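Local coordinates for protein scyllo-inositol 2-dehydrogenase (NADP(+)) IolW (Bacillus subtilis subsp. subtilis, PDB 3GDO) that catalyses the reversible, NADPH-dependent reduction of scyllo-inosose to scyllo-inositol and cannot use NADH in its place, at residues T216-G220 and K221-I225; N299-Y302 and L303-Y306; T107-R110 and A111-K115; P320-A323 and E324-I327. All blocks are in the same frame, centred on the assembly; numbering follows the deposited sequence.

Contact 1 of 4, residues T216-G220 and K221-I225; sequences TLDYG and KLQAI
Gln223 folds its side chain back over the end of a hairpin, and its amide nitrogen serves Asp218 OD1 on the preceding strand and Gly220 O in the turn. CG lies beside the backbone N, and the bend at chi2 (-72°) carries NE2 toward the turn. Gln223 NE2 donates to Gly220 O at 2.9 Å, with the acceptor in the amide plane, and to Asp218 OD1 at 3.2 Å, from above the carboxylate plane. Gly220 N reaches Asp218 OD1 from the opposite face at 2.8 Å, closing an Asx turn. These bonds brace a type II' turn from Tyr219 to Leu222, the connection of an antiparallel beta hairpin in the large sheet of the C-terminal alpha/beta domain; Gly220 supplies its positive phi. Replacing Gln223 by alanine is likely to leave Gly220 O without this side-chain donor and the Asp218 carboxylate, still held by Gly220 N, less fixed in its rotation. On the other face Tyr219 and Leu222 lie side by side, CB to CB 3.7 Å, while Ala224 CB meets the tyrosine ring at its edge, 3.9 Å from CE2. The ring's OH bonds to Gly191 O. Farther along, Thr216 CG2 rests 3.7 Å from Ile225 CD1.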
ATOM      1  N   THR B 216       5.310   8.222  -2.424  1.00 29.11           N
ATOM      2  CA  THR B 216       4.028   8.779  -2.827  1.00 32.16           C
ATOM      3  C   THR B 216       4.275   9.894  -3.856  1.00 32.19           C
ATOM      4  O   THR B 216       4.977  10.896  -3.545  1.00 32.91           O
ATOM      5  CB  THR B 216       3.243   9.367  -1.614  1.00 32.29           C
ATOM      6  OG1 THR B 216       3.004   8.333  -0.639  1.00 34.48           O
ATOM      7  CG2 THR B 216       1.911   9.992  -2.069  1.00 33.01           C
ATOM      8  N   LEU B 217       3.729   9.715  -5.045  1.00 30.91           N
ATOM      9  CA  LEU B 217       3.718  10.778  -6.080  1.00 32.66           C
ATOM     10  C   LEU B 217       2.383  11.511  -6.115  1.00 32.70           C
ATOM     11  O   LEU B 217       1.319  10.912  -6.383  1.00 31.11           O
ATOM     12  CB  LEU B 217       4.084  10.246  -7.471  1.00 31.98           C
ATOM     13  CG  LEU B 217       5.559   9.940  -7.779  1.00 32.90           C
ATOM     14  CD1 LEU B 217       6.206   8.963  -6.812  1.00 31.95           C
ATOM     15  CD2 LEU B 217       5.718   9.392  -9.219  1.00 31.60           C
ATOM     16  N   ASP B 218       2.466  12.807  -5.801  1.00 32.91           N
ATOM     17  CA  ASP B 218       1.299  13.619  -5.546  1.00 34.97           C
ATOM     18  C   ASP B 218       0.825  14.215  -6.871  1.00 35.46           C
ATOM     19  O   ASP B 218       1.506  15.065  -7.454  1.00 35.12           O
ATOM     20  CB  ASP B 218       1.646  14.716  -4.504  1.00 35.42           C
ATOM     21  CG  ASP B 218       0.464  15.677  -4.199  1.00 37.28           C
ATOM     22  OD1 ASP B 218      -0.692  15.443  -4.633  1.00 34.76           O
ATOM     23  OD2 ASP B 218       0.720  16.690  -3.508  1.00 39.09           O
ATOM     24  N   TYR B 219      -0.305  13.727  -7.359  1.00 34.97           N
ATOM     25  CA  TYR B 219      -0.955  14.326  -8.525  1.00 36.06           C
ATOM     26  C   TYR B 219      -2.298  14.954  -8.095  1.00 36.79           C
ATOM     27  O   TYR B 219      -3.250  14.885  -8.836  1.00 38.57           O
ATOM     28  CB  TYR B 219      -1.247  13.266  -9.567  1.00 34.64           C
ATOM     29  CG  TYR B 219      -0.038  12.594 -10.212  1.00 35.73           C
ATOM     30  CD1 TYR B 219       0.476  13.053 -11.449  1.00 34.19           C
ATOM     31  CD2 TYR B 219       0.566  11.483  -9.620  1.00 32.17           C
ATOM     32  CE1 TYR B 219       1.576  12.417 -12.072  1.00 35.19           C
ATOM     33  CE2 TYR B 219       1.644  10.833 -10.239  1.00 34.10           C
ATOM     34  CZ  TYR B 219       2.155  11.311 -11.456  1.00 34.13           C
ATOM     35  OH  TYR B 219       3.223  10.667 -12.029  1.00 32.77           O
ATOM     36  N   GLY B 220      -2.390  15.501  -6.885  1.00 37.01           N
ATOM     37  CA  GLY B 220      -3.636  16.164  -6.438  1.00 37.68           C
ATOM     38  C   GLY B 220      -4.667  15.127  -6.020  1.00 37.80           C
ATOM     39  O   GLY B 220      -4.514  14.443  -4.992  1.00 38.07           O
ATOM     40  N   LYS B 221      -5.724  15.003  -6.806  1.00 37.81           N
ATOM     41  CA  LYS B 221      -6.760  14.037  -6.516  1.00 38.58           C
ATOM     42  C   LYS B 221      -6.186  12.612  -6.672  1.00 37.31           C
ATOM     43  O   LYS B 221      -6.455  11.727  -5.840  1.00 37.49           O
ATOM     44  CB  LYS B 221      -7.945  14.258  -7.438  1.00 39.06           C
ATOM     45  CG  LYS B 221      -9.080  13.284  -7.171  1.00 42.38           C
ATOM     46  CD  LYS B 221     -10.219  13.474  -8.183  1.00 46.22           C
ATOM     47  CE  LYS B 221     -11.106  12.230  -8.197  1.00 47.88           C
ATOM     48  NZ  LYS B 221     -12.223  12.365  -9.166  1.00 49.56           N
ATOM     49  N   LEU B 222      -5.398  12.418  -7.726  1.00 35.88           N
ATOM     50  CA  LEU B 222      -4.692  11.157  -7.998  1.00 34.56           C
ATOM     51  C   LEU B 222      -3.471  10.989  -7.083  1.00 33.27           C
ATOM     52  O   LEU B 222      -2.611  11.899  -6.964  1.00 32.54           O
ATOM     53  CB  LEU B 222      -4.254  11.080  -9.466  1.00 35.00           C
ATOM     54  CG  LEU B 222      -3.283   9.969  -9.917  1.00 36.68           C
ATOM     55  CD1 LEU B 222      -3.880   8.586  -9.602  1.00 36.59           C
ATOM     56  CD2 LEU B 222      -2.909  10.062 -11.429  1.00 34.48           C
ATOM     57  N   GLN B 223      -3.396   9.822  -6.429  1.00 30.85           N
ATOM     58  CA  GLN B 223      -2.221   9.498  -5.578  1.00 30.53           C
ATOM     59  C   GLN B 223      -1.607   8.230  -6.116  1.00 29.69           C
ATOM     60  O   GLN B 223      -2.324   7.230  -6.322  1.00 29.29           O
ATOM     61  CB  GLN B 223      -2.608   9.335  -4.098  1.00 30.29           C
ATOM     62  CG  GLN B 223      -3.171  10.609  -3.480  1.00 31.93           C
ATOM     63  CD  GLN B 223      -2.083  11.662  -3.277  1.00 33.68           C
ATOM     64  OE1 GLN B 223      -1.011  11.380  -2.765  1.00 33.79           O
ATOM     65  NE2 GLN B 223      -2.357  12.882  -3.722  1.00 33.36           N
ATOM     66  N   ALA B 224      -0.317   8.291  -6.422  1.00 28.81           N
ATOM     67  CA  ALA B 224       0.396   7.146  -6.995  1.00 28.92           C
ATOM     68  C   ALA B 224       1.324   6.702  -5.894  1.00 29.42           C
ATOM     69  O   ALA B 224       2.074   7.538  -5.345  1.00 27.76           O
ATOM     70  CB  ALA B 224       1.185   7.548  -8.259  1.00 28.16           C
ATOM     71  N   ILE B 225       1.260   5.410  -5.534  1.00 29.30           N
ATOM     72  CA  ILE B 225       2.015   4.924  -4.377  1.00 28.91           C
ATOM     73  C   ILE B 225       2.898   3.802  -4.904  1.00 28.66           C
ATOM     74  O   ILE B 225       2.365   2.837  -5.454  1.00 27.81           O
ATOM     75  CB  ILE B 225       1.091   4.329  -3.264  1.00 29.49           C
ATOM     76  CG1 ILE B 225      -0.011   5.293  -2.777  1.00 31.77           C
ATOM     77  CG2 ILE B 225       1.938   3.674  -2.122  1.00 31.36           C
ATOM     78  CD1 ILE B 225       0.422   6.594  -2.258  1.00 36.23           C
TER

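Contact 2 of 4, residues N299-Y302 and L303-Y306; sequences NGSY and LTYY
With OG of Ser301 turned opposite its backbone N (chi1 -174°) and OG1 of Thr304 turned opposite its carbonyl carbon (chi1 -57°), two hydroxyls three residues apart are brought tip to tip. Their oxygens, Ser301 OG and Thr304 OG1, stand 2.5 Å from each other in a short hydrogen bond for which either could be the donor. The backbone makes a second link between the same residues: Thr304 N donates to Ser301 O at 3.1 Å, coming from above the carbonyl plane rather than within it. One residue on, Tyr305 N makes a weak bond to Tyr302 O at 3.1 Å, and Tyr305 CB packs 3.6 Å from that same oxygen. These are i+3 to i backbone links where the loop 299-302 passes into a helix, the first of them reinforced by the hydroxyl pair. Beyond them, the consecutive rings of Tyr305 and Tyr306 meet with CD2 of Tyr305 lying 3.8 Å above the plane of the Tyr306 ring, over its centre. The phenols reach three separate partners: Tyr302 OH bonds to Asp128, Tyr305 OH to Ser120 and Tyr306 OH to His21. This end of helix 303-315 packs against helix 15-26, where Leu24 touches Tyr302 and Leu303, and against strand 91-95, whose Val93 meets both Tyr305 and Tyr306.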
ATOM      1  N   ASN B 299      -0.007 -10.121 -24.364  1.00 42.20           N
ATOM      2  CA  ASN B 299       1.331 -10.710 -24.353  1.00 41.80           C
ATOM      3  C   ASN B 299       2.408  -9.636 -24.165  1.00 40.52           C
ATOM      4  O   ASN B 299       2.296  -8.573 -24.714  1.00 40.80           O
ATOM      5  CB  ASN B 299       1.588 -11.548 -25.629  1.00 41.11           C
ATOM      6  CG  ASN B 299       0.833 -12.893 -25.612  1.00 43.53           C
ATOM      7  OD1 ASN B 299      -0.292 -12.958 -25.127  1.00 42.97           O
ATOM      8  ND2 ASN B 299       1.452 -13.957 -26.127  1.00 39.89           N
ATOM      9  N   GLY B 300       3.423  -9.904 -23.352  1.00 40.62           N
ATOM     10  CA  GLY B 300       4.536  -8.959 -23.204  1.00 40.34           C
ATOM     11  C   GLY B 300       5.347  -8.943 -24.501  1.00 40.24           C
ATOM     12  O   GLY B 300       5.456  -9.984 -25.182  1.00 40.95           O
ATOM     13  N   SER B 301       5.924  -7.792 -24.838  1.00 39.28           N
ATOM     14  CA  SER B 301       6.548  -7.596 -26.172  1.00 39.00           C
ATOM     15  C   SER B 301       7.794  -6.716 -26.126  1.00 37.89           C
ATOM     16  O   SER B 301       7.760  -5.565 -26.592  1.00 37.90           O
ATOM     17  CB  SER B 301       5.499  -6.965 -27.102  1.00 38.56           C
ATOM     18  OG  SER B 301       5.977  -6.869 -28.426  1.00 42.11           O
ATOM     19  N   TYR B 302       8.884  -7.221 -25.541  1.00 37.11           N
ATOM     20  CA  TYR B 302      10.107  -6.422 -25.422  1.00 36.86           C
ATOM     21  C   TYR B 302      10.701  -6.095 -26.814  1.00 36.74           C
ATOM     22  O   TYR B 302      11.394  -5.097 -26.970  1.00 35.86           O
ATOM     23  CB  TYR B 302      11.192  -7.127 -24.574  1.00 36.97           C
ATOM     24  CG  TYR B 302      10.954  -7.186 -23.045  1.00 36.25           C
ATOM     25  CD1 TYR B 302       9.994  -6.384 -22.419  1.00 35.07           C
ATOM     26  CD2 TYR B 302      11.721  -8.026 -22.249  1.00 35.70           C
ATOM     27  CE1 TYR B 302       9.795  -6.442 -21.033  1.00 33.95           C
ATOM     28  CE2 TYR B 302      11.540  -8.097 -20.832  1.00 35.82           C
ATOM     29  CZ  TYR B 302      10.575  -7.311 -20.249  1.00 35.71           C
ATOM     30  OH  TYR B 302      10.397  -7.354 -18.887  1.00 34.09           O
ATOM     31  N   LEU B 303      10.449  -6.959 -27.793  1.00 36.25           N
ATOM     32  CA  LEU B 303      10.860  -6.718 -29.197  1.00 37.42           C
ATOM     33  C   LEU B 303      10.408  -5.358 -29.675  1.00 37.48           C
ATOM     34  O   LEU B 303      11.121  -4.697 -30.466  1.00 38.02           O
ATOM     35  CB  LEU B 303      10.293  -7.783 -30.139  1.00 37.08           C
ATOM     36  CG  LEU B 303      10.858  -9.205 -29.990  1.00 36.46           C
ATOM     37  CD1 LEU B 303      10.163 -10.161 -31.007  1.00 37.04           C
ATOM     38  CD2 LEU B 303      12.404  -9.188 -30.179  1.00 38.46           C
ATOM     39  N   THR B 304       9.237  -4.932 -29.189  1.00 37.05           N
ATOM     40  CA  THR B 304       8.642  -3.688 -29.640  1.00 36.45           C
ATOM     41  C   THR B 304       9.604  -2.513 -29.424  1.00 37.16           C
ATOM     42  O   THR B 304       9.739  -1.670 -30.324  1.00 36.96           O
ATOM     43  CB  THR B 304       7.230  -3.448 -29.005  1.00 36.48           C
ATOM     44  OG1 THR B 304       6.383  -4.557 -29.326  1.00 35.43           O
ATOM     45  CG2 THR B 304       6.570  -2.160 -29.487  1.00 34.66           C
ATOM     46  N   TYR B 305      10.295  -2.460 -28.271  1.00 35.77           N
ATOM     47  CA  TYR B 305      11.287  -1.406 -28.059  1.00 35.28           C
ATOM     48  C   TYR B 305      12.309  -1.397 -29.231  1.00 35.49           C
ATOM     49  O   TYR B 305      12.637  -0.345 -29.780  1.00 34.46           O
ATOM     50  CB  TYR B 305      12.022  -1.578 -26.727  1.00 34.73           C
ATOM     51  CG  TYR B 305      13.155  -0.599 -26.524  1.00 32.86           C
ATOM     52  CD1 TYR B 305      12.941   0.596 -25.854  1.00 30.10           C
ATOM     53  CD2 TYR B 305      14.431  -0.873 -26.971  1.00 30.03           C
ATOM     54  CE1 TYR B 305      13.951   1.490 -25.643  1.00 30.79           C
ATOM     55  CE2 TYR B 305      15.454   0.030 -26.764  1.00 30.89           C
ATOM     56  CZ  TYR B 305      15.203   1.205 -26.109  1.00 28.96           C
ATOM     57  OH  TYR B 305      16.199   2.116 -25.888  1.00 31.20           O
ATOM     58  N   TYR B 306      12.799  -2.562 -29.625  1.00 35.12           N
ATOM     59  CA  TYR B 306      13.825  -2.541 -30.658  1.00 35.81           C
ATOM     60  C   TYR B 306      13.302  -2.308 -32.096  1.00 36.31           C
ATOM     61  O   TYR B 306      14.015  -1.753 -32.910  1.00 36.17           O
ATOM     62  CB  TYR B 306      14.772  -3.750 -30.550  1.00 35.76           C
ATOM     63  CG  TYR B 306      15.893  -3.519 -29.544  1.00 33.51           C
ATOM     64  CD1 TYR B 306      16.824  -2.519 -29.752  1.00 33.06           C
ATOM     65  CD2 TYR B 306      16.018  -4.312 -28.384  1.00 33.69           C
ATOM     66  CE1 TYR B 306      17.848  -2.275 -28.835  1.00 32.75           C
ATOM     67  CE2 TYR B 306      17.060  -4.107 -27.466  1.00 29.46           C
ATOM     68  CZ  TYR B 306      17.961  -3.083 -27.694  1.00 32.78           C
ATOM     69  OH  TYR B 306      19.009  -2.838 -26.841  1.00 34.32           O
TER

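Contact 3 of 4, residues T107-R110 and A111-K115; sequences TLKR and AADEK
Lys109 and Asp113, one helical turn apart, are joined by a salt bridge in which NZ lies 3.2 Å from OD2 and meets it nearly along the C-O axis. The lysine gets there by curling: its chain leaves opposite the backbone N (chi1 -166°), runs straight through chi2, then bends at chi3 (77°) and again at chi4, so that the ammonium group returns toward the next turn instead of reaching outward. The two side chains run at a slant to one another, and Lys109 CG also comes 3.8 Å from Asp113 OD2.

Beneath the ion pair the main chain fixes the spacing. Asp113 N donates to Lys109 O at 3.0 Å in a nearly straight bond, and Glu114 N reaches Arg110 O at 2.8 Å. Small residues occupy the neighbouring positions: Ala111 CB rests 3.5 Å from Thr107 O, and Ala112 CB lies 3.6 Å from Leu108 O. The bridge borders an exposed side of the helix, to which Arg110 and Glu114 belong.

Further out, Leu108 and Ala112 pack on Leu119, while Thr107 and Ala111 touch Met83 of helix 78-87. The aliphatic part of Lys109 lies along the start of helix 323-342. This i to i+4 pairing decorates the helix of a right-handed beta-alpha-beta crossover, strand 91-95, helix 102-115 and strand 119-122, the repeating element of the Rossmann fold.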
ATOM      1  N   THR B 107      23.355  16.408 -19.112  1.00 44.74           N
ATOM      2  CA  THR B 107      24.627  16.550 -19.817  1.00 45.10           C
ATOM      3  C   THR B 107      24.703  15.628 -21.015  1.00 45.04           C
ATOM      4  O   THR B 107      25.113  16.072 -22.095  1.00 44.46           O
ATOM      5  CB  THR B 107      25.820  16.357 -18.891  1.00 44.97           C
ATOM      6  OG1 THR B 107      25.711  17.311 -17.839  1.00 45.07           O
ATOM      7  CG2 THR B 107      27.167  16.599 -19.622  1.00 45.78           C
ATOM      8  N   LEU B 108      24.286  14.366 -20.847  1.00 44.23           N
ATOM      9  CA  LEU B 108      24.314  13.435 -21.979  1.00 44.14           C
ATOM     10  C   LEU B 108      23.313  13.847 -23.008  1.00 44.10           C
ATOM     11  O   LEU B 108      23.583  13.752 -24.211  1.00 44.65           O
ATOM     12  CB  LEU B 108      24.074  11.962 -21.571  1.00 43.88           C
ATOM     13  CG  LEU B 108      25.044  11.348 -20.561  1.00 44.73           C
ATOM     14  CD1 LEU B 108      24.572   9.921 -20.091  1.00 44.01           C
ATOM     15  CD2 LEU B 108      26.475  11.308 -21.087  1.00 42.98           C
ATOM     16  N   LYS B 109      22.140  14.285 -22.551  1.00 44.16           N
ATOM     17  CA  LYS B 109      21.100  14.683 -23.488  1.00 45.15           C
ATOM     18  C   LYS B 109      21.569  15.870 -24.352  1.00 45.05           C
ATOM     19  O   LYS B 109      21.289  15.923 -25.538  1.00 44.77           O
ATOM     20  CB  LYS B 109      19.788  15.060 -22.777  1.00 44.81           C
ATOM     21  CG  LYS B 109      18.599  15.146 -23.735  1.00 47.26           C
ATOM     22  CD  LYS B 109      17.346  15.623 -23.018  1.00 52.11           C
ATOM     23  CE  LYS B 109      17.375  17.132 -22.774  1.00 54.85           C
ATOM     24  NZ  LYS B 109      16.881  17.806 -24.026  1.00 56.89           N
ATOM     25  N   ARG B 110      22.246  16.825 -23.737  1.00 45.99           N
ATOM     26  CA  ARG B 110      22.634  18.034 -24.469  1.00 48.04           C
ATOM     27  C   ARG B 110      23.739  17.688 -25.471  1.00 48.05           C
ATOM     28  O   ARG B 110      23.678  18.117 -26.619  1.00 49.11           O
ATOM     29  CB  ARG B 110      23.008  19.173 -23.527  1.00 47.77           C
ATOM     30  CG  ARG B 110      21.808  20.054 -23.237  1.00 52.19           C
ATOM     31  CD  ARG B 110      22.156  21.194 -22.295  1.00 57.36           C
ATOM     32  NE  ARG B 110      22.094  20.785 -20.893  1.00 61.53           N
ATOM     33  CZ  ARG B 110      23.149  20.468 -20.136  1.00 62.79           C
ATOM     34  NH1 ARG B 110      22.963  20.124 -18.865  1.00 62.17           N
ATOM     35  NH2 ARG B 110      24.383  20.497 -20.639  1.00 62.59           N
ATOM     36  N   ALA B 111      24.686  16.844 -25.053  1.00 47.72           N
ATOM     37  CA  ALA B 111      25.723  16.368 -25.946  1.00 47.06           C
ATOM     38  C   ALA B 111      25.155  15.611 -27.160  1.00 47.28           C
ATOM     39  O   ALA B 111      25.620  15.844 -28.288  1.00 46.75           O
ATOM     40  CB  ALA B 111      26.748  15.564 -25.192  1.00 46.70           C
ATOM     41  N   ALA B 112      24.145  14.750 -26.953  1.00 46.95           N
ATOM     42  CA  ALA B 112      23.462  14.035 -28.063  1.00 47.80           C
ATOM     43  C   ALA B 112      22.690  14.947 -29.018  1.00 48.83           C
ATOM     44  O   ALA B 112      22.708  14.745 -30.237  1.00 48.59           O
ATOM     45  CB  ALA B 112      22.507  12.954 -27.536  1.00 47.41           C
ATOM     46  N   ASP B 113      21.958  15.900 -28.446  1.00 50.09           N
ATOM     47  CA  ASP B 113      21.258  16.931 -29.218  1.00 51.66           C
ATOM     48  C   ASP B 113      22.272  17.782 -30.017  1.00 52.54           C
ATOM     49  O   ASP B 113      22.112  17.966 -31.206  1.00 52.86           O
ATOM     50  CB  ASP B 113      20.437  17.834 -28.296  1.00 51.62           C
ATOM     51  CG  ASP B 113      19.178  17.149 -27.725  1.00 53.17           C
ATOM     52  OD1 ASP B 113      18.613  16.223 -28.358  1.00 53.04           O
ATOM     53  OD2 ASP B 113      18.732  17.581 -26.636  1.00 52.89           O
ATOM     54  N   GLU B 114      23.318  18.258 -29.345  1.00 53.78           N
ATOM     55  CA  GLU B 114      24.413  18.991 -29.972  1.00 55.11           C
ATOM     56  C   GLU B 114      24.989  18.229 -31.148  1.00 54.83           C
ATOM     57  O   GLU B 114      25.425  18.834 -32.108  1.00 55.24           O
ATOM     58  CB  GLU B 114      25.550  19.220 -28.970  1.00 56.05           C
ATOM     59  CG  GLU B 114      25.463  20.506 -28.126  1.00 60.13           C
ATOM     60  CD  GLU B 114      26.197  21.664 -28.785  1.00 65.95           C
ATOM     61  OE1 GLU B 114      25.567  22.740 -28.988  1.00 67.34           O
ATOM     62  OE2 GLU B 114      27.399  21.481 -29.123  1.00 67.09           O
ATOM     63  N   LYS B 115      24.994  16.900 -31.072  1.00 54.11           N
ATOM     64  CA  LYS B 115      25.720  16.077 -32.034  1.00 53.28           C
ATOM     65  C   LYS B 115      24.821  15.407 -33.069  1.00 51.77           C
ATOM     66  O   LYS B 115      25.313  14.799 -34.011  1.00 52.61           O
ATOM     67  CB  LYS B 115      26.582  15.054 -31.290  1.00 53.63           C
ATOM     68  CG  LYS B 115      27.652  14.425 -32.124  1.00 56.72           C
ATOM     69  CD  LYS B 115      28.944  15.243 -32.081  1.00 58.65           C
ATOM     70  CE  LYS B 115      29.982  14.647 -33.012  1.00 59.37           C
ATOM     71  NZ  LYS B 115      31.295  15.319 -32.762  1.00 61.32           N
TER

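Contact 4 of 4, residues P320-A323 and E324-I327; sequences PVTA and EEGI
Thr322 and Glu325 exchange hydrogen bonds at the beginning of helix 323-342 and so form a capping box, with the threonine as N-cap. Its hydroxyl sits between the backbone N and the carbonyl carbon (chi1 64°), from where OG1 accepts Glu325 N at 3.2 Å in a fairly straight bond. The return bond runs from Thr322 N to Glu325 OE1, 3.0 Å long, the donor coming from above the carboxylate plane. Glu325 spans this gap with an extended chain, and the two side chains slant across each other, CG of Glu325 lying 3.2 Å from Thr322 OG1. OE1 also pairs in a salt bridge with Arg126, which probably favours its ionised form beside the helix start. Were Glu325 a lysine instead, Thr322 N would probably lose its side-chain acceptor and Arg126 this carboxylate mate, undoing one half of the box.

The buried side is close-set. Gly326 N bonds to Thr322 O at 3.1 Å, and Gly326, which has no side chain, fits close to Ala323 O. Val321, also buried, packs on Tyr305 and Trp127. Looser and partly exposed, Glu324 directs its carboxylate away from the loop 320-323 and pairs with Arg331 about two turns farther along the helix; within the cap its CB merely lies 3.8 Å from Thr322 OG1. On the inner side again, Ile327 N donates to Ala323 O at 2.8 Å, and the isoleucine's CG1 lies 3.4 Å from that same oxygen.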
ATOM      1  N   PRO B 320      11.064   5.261 -28.850  1.00 36.49           N
ATOM      2  CA  PRO B 320      10.196   4.528 -27.909  1.00 36.43           C
ATOM      3  C   PRO B 320      10.332   4.986 -26.436  1.00 36.21           C
ATOM      4  O   PRO B 320       9.327   4.986 -25.692  1.00 36.89           O
ATOM      5  CB  PRO B 320      10.664   3.081 -28.051  1.00 36.49           C
ATOM      6  CG  PRO B 320      12.103   3.188 -28.504  1.00 35.89           C
ATOM      7  CD  PRO B 320      12.101   4.381 -29.429  1.00 35.62           C
ATOM      8  N   VAL B 321      11.539   5.365 -26.036  1.00 34.32           N
ATOM      9  CA  VAL B 321      11.781   5.987 -24.732  1.00 33.99           C
ATOM     10  C   VAL B 321      12.762   7.104 -25.043  1.00 34.25           C
ATOM     11  O   VAL B 321      13.719   6.861 -25.763  1.00 35.06           O
ATOM     12  CB  VAL B 321      12.440   4.992 -23.712  1.00 32.38           C
ATOM     13  CG1 VAL B 321      12.664   5.677 -22.390  1.00 32.55           C
ATOM     14  CG2 VAL B 321      11.607   3.642 -23.526  1.00 33.92           C
ATOM     15  N   THR B 322      12.588   8.296 -24.475  1.00 34.75           N
ATOM     16  CA  THR B 322      13.458   9.423 -24.807  1.00 35.43           C
ATOM     17  C   THR B 322      14.388   9.723 -23.643  1.00 35.90           C
ATOM     18  O   THR B 322      14.130   9.305 -22.533  1.00 35.11           O
ATOM     19  CB  THR B 322      12.626  10.738 -25.068  1.00 35.76           C
ATOM     20  OG1 THR B 322      11.958  11.126 -23.862  1.00 35.65           O
ATOM     21  CG2 THR B 322      11.567  10.550 -26.209  1.00 37.03           C
ATOM     22  N   ALA B 323      15.439  10.499 -23.891  1.00 35.99           N
ATOM     23  CA  ALA B 323      16.396  10.848 -22.875  1.00 37.26           C
ATOM     24  C   ALA B 323      15.731  11.623 -21.751  1.00 36.97           C
ATOM     25  O   ALA B 323      16.034  11.369 -20.576  1.00 38.73           O
ATOM     26  CB  ALA B 323      17.583  11.636 -23.463  1.00 37.15           C
ATOM     27  N   GLU B 324      14.861  12.563 -22.126  1.00 36.36           N
ATOM     28  CA  GLU B 324      14.035  13.346 -21.198  1.00 36.81           C
ATOM     29  C   GLU B 324      13.215  12.473 -20.232  1.00 35.83           C
ATOM     30  O   GLU B 324      13.168  12.757 -19.041  1.00 35.16           O
ATOM     31  CB  GLU B 324      13.048  14.232 -21.989  1.00 37.05           C
ATOM     32  CG  GLU B 324      12.439  15.386 -21.198  1.00 42.83           C
ATOM     33  CD  GLU B 324      13.454  16.111 -20.271  1.00 49.90           C
ATOM     34  OE1 GLU B 324      14.589  16.519 -20.712  1.00 52.55           O
ATOM     35  OE2 GLU B 324      13.123  16.243 -19.068  1.00 50.37           O
ATOM     36  N   GLU B 325      12.535  11.464 -20.773  1.00 34.31           N
ATOM     37  CA  GLU B 325      11.759  10.546 -19.942  1.00 34.86           C
ATOM     38  C   GLU B 325      12.693   9.774 -18.981  1.00 34.66           C
ATOM     39  O   GLU B 325      12.407   9.689 -17.793  1.00 34.76           O
ATOM     40  CB  GLU B 325      10.928   9.608 -20.811  1.00 33.78           C
ATOM     41  CG  GLU B 325       9.808  10.324 -21.580  1.00 34.84           C
ATOM     42  CD  GLU B 325       9.329   9.459 -22.728  1.00 39.61           C
ATOM     43  OE1 GLU B 325       9.943   8.380 -22.960  1.00 37.60           O
ATOM     44  OE2 GLU B 325       8.352   9.828 -23.394  1.00 43.23           O
ATOM     45  N   GLY B 326      13.844   9.316 -19.492  1.00 34.24           N
ATOM     46  CA  GLY B 326      14.887   8.711 -18.663  1.00 34.34           C
ATOM     47  C   GLY B 326      15.320   9.628 -17.538  1.00 34.74           C
ATOM     48  O   GLY B 326      15.383   9.224 -16.370  1.00 34.88           O
ATOM     49  N   ILE B 327      15.621  10.884 -17.871  1.00 33.99           N
ATOM     50  CA  ILE B 327      16.059  11.839 -16.851  1.00 33.09           C
ATOM     51  C   ILE B 327      14.922  12.054 -15.823  1.00 33.70           C
ATOM     52  O   ILE B 327      15.184  12.256 -14.632  1.00 33.24           O
ATOM     53  CB  ILE B 327      16.447  13.215 -17.495  1.00 32.88           C
ATOM     54  CG1 ILE B 327      17.786  13.121 -18.253  1.00 33.28           C
ATOM     55  CG2 ILE B 327      16.514  14.308 -16.465  1.00 31.60           C
ATOM     56  CD1 ILE B 327      17.999  14.320 -19.255  1.00 33.11           C
TER

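In the fold
Following the chain, contact 3 comes first, within the Rossmann domain; contacts 1, 2 and 4 follow in the C-terminal alpha/beta domain. All are local and in series, so none nests in or crosses another. Contact 1 closes the hairpin of strands 212-219 and 222-228, where Gln223 and Ile225 pack on Tyr212 of the second subunit. Contacts 2 and 4 mark the starts of the successive helices 303-315 and 323-342, and touch where Tyr305 CE1 lies 3.8 Å from Val321 CG2. Contact 4 also meets contact 3, Ala323 CB packing on Lys109 CG, which ties the two domains together. Contact 1 stands apart, its nearest atoms about 11 Å from contact 4.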